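Local coordinates for protein transcriptional regulator, ROK family (Vibrio cholerae O1 biovar eltor, PDB 1Z05) that probably binds DNA as a zinc-containing transcriptional regulator of the ROK family, a homologue of E. coli Mlc linked to the control of carbohydrate metabolism, at residues H84-Q89 and P97-Q102. Numbering follows the deposited sequence. Where two conformers were deposited one is given.
Sequences HETTVQ and PAVGLQ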
loop_
_atom_site.group_PDB
_atom_site.type_symbol
_atom_site.label_atom_id
_atom_site.label_comp_id
_atom_site.label_asym_id
_atom_site.label_seq_id
_atom_site.Cartn_x
_atom_site.Cartn_y
_atom_site.Cartn_z
ATOM N N HIS A 84 -13.532 -31.642 -5.736
ATOM C CA HIS A 84 -14.320 -32.827 -6.021
ATOM C C HIS A 84 -15.798 -32.567 -5.807
ATOM O O HIS A 84 -16.179 -31.636 -5.096
ATOM C CB HIS A 84 -13.845 -34.018 -5.184
ATOM C CG HIS A 84 -14.196 -33.922 -3.732
ATOM N ND1 HIS A 84 -15.246 -34.617 -3.176
ATOM C CD2 HIS A 84 -13.631 -33.220 -2.722
ATOM C CE1 HIS A 84 -15.316 -34.350 -1.885
ATOM N NE2 HIS A 84 -14.342 -33.510 -1.582
ATOM N N GLU A 85 -16.613 -33.403 -6.438
ATOM C CA GLU A 85 -18.068 -33.377 -6.302
ATOM C C GLU A 85 -18.582 -34.820 -6.360
ATOM O O GLU A 85 -17.847 -35.727 -6.757
ATOM C CB GLU A 85 -18.695 -32.573 -7.446
ATOM C CG GLU A 85 -18.355 -33.123 -8.833
ATOM C CD GLU A 85 -19.049 -32.389 -9.977
ATOM O OE1 GLU A 85 -20.069 -31.706 -9.734
ATOM O OE2 GLU A 85 -18.562 -32.507 -11.126
ATOM N N THR A 86 -19.827 -35.035 -5.944
ATOM C CA THR A 86 -20.540 -36.258 -6.311
ATOM C C THR A 86 -21.500 -35.842 -7.431
ATOM O O THR A 86 -22.451 -35.082 -7.195
ATOM C CB THR A 86 -21.319 -36.901 -5.135
ATOM O OG1 THR A 86 -20.429 -37.172 -4.047
ATOM C CG2 THR A 86 -21.988 -38.229 -5.567
ATOM N N THR A 87 -21.209 -36.308 -8.646
ATOM C CA THR A 87 -22.015 -35.993 -9.821
ATOM C C THR A 87 -23.358 -36.719 -9.755
ATOM O O THR A 87 -23.533 -37.663 -8.973
ATOM C CB THR A 87 -21.306 -36.380 -11.140
ATOM O OG1 THR A 87 -21.243 -37.805 -11.258
ATOM C CG2 THR A 87 -19.891 -35.793 -11.209
ATOM N N VAL A 88 -24.295 -36.277 -10.589
ATOM C CA VAL A 88 -25.606 -36.924 -10.708
ATOM C C VAL A 88 -25.456 -38.412 -11.065
ATOM O O VAL A 88 -26.111 -39.271 -10.469
ATOM C CB VAL A 88 -26.501 -36.165 -11.740
ATOM C CG1 VAL A 88 -27.777 -36.929 -12.059
ATOM C CG2 VAL A 88 -26.825 -34.764 -11.227
ATOM N N GLN A 89 -24.586 -38.710 -12.028
ATOM C CA GLN A 89 -24.341 -40.092 -12.451
ATOM C C GLN A 89 -23.806 -40.971 -11.308
ATOM O O GLN A 89 -24.267 -42.105 -11.145
ATOM C CB GLN A 89 -23.417 -40.140 -13.685
ATOM C CG GLN A 89 -23.318 -41.521 -14.328
ATOM C CD GLN A 89 -22.927 -41.491 -15.804
ATOM O OE1 GLN A 89 -22.633 -40.438 -16.373
ATOM N NE2 GLN A 89 -22.926 -42.663 -16.429
ATOM N N PRO A 97 -26.377 -39.012 -2.173
ATOM C CA PRO A 97 -26.837 -37.726 -2.712
ATOM C C PRO A 97 -25.816 -37.067 -3.633
ATOM O O PRO A 97 -24.615 -37.245 -3.447
ATOM C CB PRO A 97 -27.036 -36.862 -1.455
ATOM C CG PRO A 97 -26.961 -37.823 -0.280
ATOM C CD PRO A 97 -26.047 -38.907 -0.740
ATOM N N ALA A 98 -26.301 -36.323 -4.623
ATOM C CA ALA A 98 -25.441 -35.454 -5.426
ATOM C C ALA A 98 -24.957 -34.329 -4.516
ATOM O O ALA A 98 -25.737 -33.761 -3.739
ATOM C CB ALA A 98 -26.209 -34.891 -6.622
ATOM N N VAL A 99 -23.662 -34.042 -4.578
ATOM C CA VAL A 99 -23.045 -33.071 -3.678
ATOM C C VAL A 99 -22.224 -32.104 -4.506
ATOM O O VAL A 99 -21.488 -32.510 -5.408
ATOM C CB VAL A 99 -22.157 -33.751 -2.583
ATOM C CG1 VAL A 99 -21.561 -32.720 -1.629
ATOM C CG2 VAL A 99 -22.956 -34.761 -1.769
ATOM N N GLY A 100 -22.372 -30.818 -4.197
ATOM C CA GLY A 100 -21.680 -29.751 -4.905
ATOM C C GLY A 100 -20.185 -29.793 -4.684
ATOM O O GLY A 100 -19.684 -30.595 -3.895
ATOM N N LEU A 101 -19.476 -28.910 -5.378
ATOM C CA LEU A 101 -18.015 -28.905 -5.370
ATOM C C LEU A 101 -17.426 -28.482 -4.029
ATOM O O LEU A 101 -17.896 -27.525 -3.404
ATOM C CB LEU A 101 -17.478 -28.010 -6.495
ATOM C CG LEU A 101 -17.771 -28.500 -7.917
ATOM C CD1 LEU A 101 -17.826 -27.327 -8.885
ATOM C CD2 LEU A 101 -16.757 -29.532 -8.370
ATOM N N GLN A 102 -16.409 -29.225 -3.591
ATOM C CA GLN A 102 -15.654 -28.922 -2.377
ATOM C C GLN A 102 -14.166 -29.079 -2.661
ATOM O O GLN A 102 -13.769 -29.812 -3.571
ATOM C CB GLN A 102 -16.013 -29.875 -1.235
ATOM C CG GLN A 102 -17.485 -29.915 -0.854
ATOM C CD GLN A 102 -17.743 -30.904 0.277
ATOM O OE1 GLN A 102 -18.114 -32.048 0.039
ATOM N NE2 GLN A 102 -17.521 -30.469 1.506
HETATM O O HOH W 1 -22.270 -38.131 -2.114
#
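Glu85 lays its aliphatic stem alongside Leu101, with CB 3.7 Å from Leu101 CD2 and both side chains pointing the same way. The CG of Glu85 sits between its own backbone N and carbonyl carbon (chi1 58°), and the chain then runs extended past the leucine methyl to a carboxylate whose OE2 forms a salt bridge with Arg56. Leu101 itself is buried against helices 56-63 and 67-79, and its backbone is hydrogen-bonded to Ile54. On the other face of the two-stranded ribbon His84, in one of its two modelled conformers, slants across Gln102, its NE2 4.0 Å from Gln102 CB. Their backbones form a hydrogen-bonded antiparallel pair, with His84 N to Gln102 O at 2.8 Å and Gln102 N to His84 O at 2.9 Å.

Thr86 and Val99 make the second such pair, with the donors set off the C=O direction: Val99 N meets Thr86 O on a lone pair, in the carbonyl plane, whereas Thr86 N is tilted 21° from the plane of the Val99 carbonyl. A water hydrogen-bonded to Thr86 OG1 (2.8 Å) donates to Pro97 O, bridging the two segments, and Thr86 CG2 packs 3.5 Å from that same carbonyl oxygen. Between the two pairs the register slips by one residue, a beta bulge in which Leu101 CA offers a C-H contact to His84 O. Helix 88-94 fills much of the connection. Together with the adjoining helices, this antiparallel hairpin is consistent with the wing of a winged helix-turn-helix domain, the DNA-binding module of ROK-family repressors.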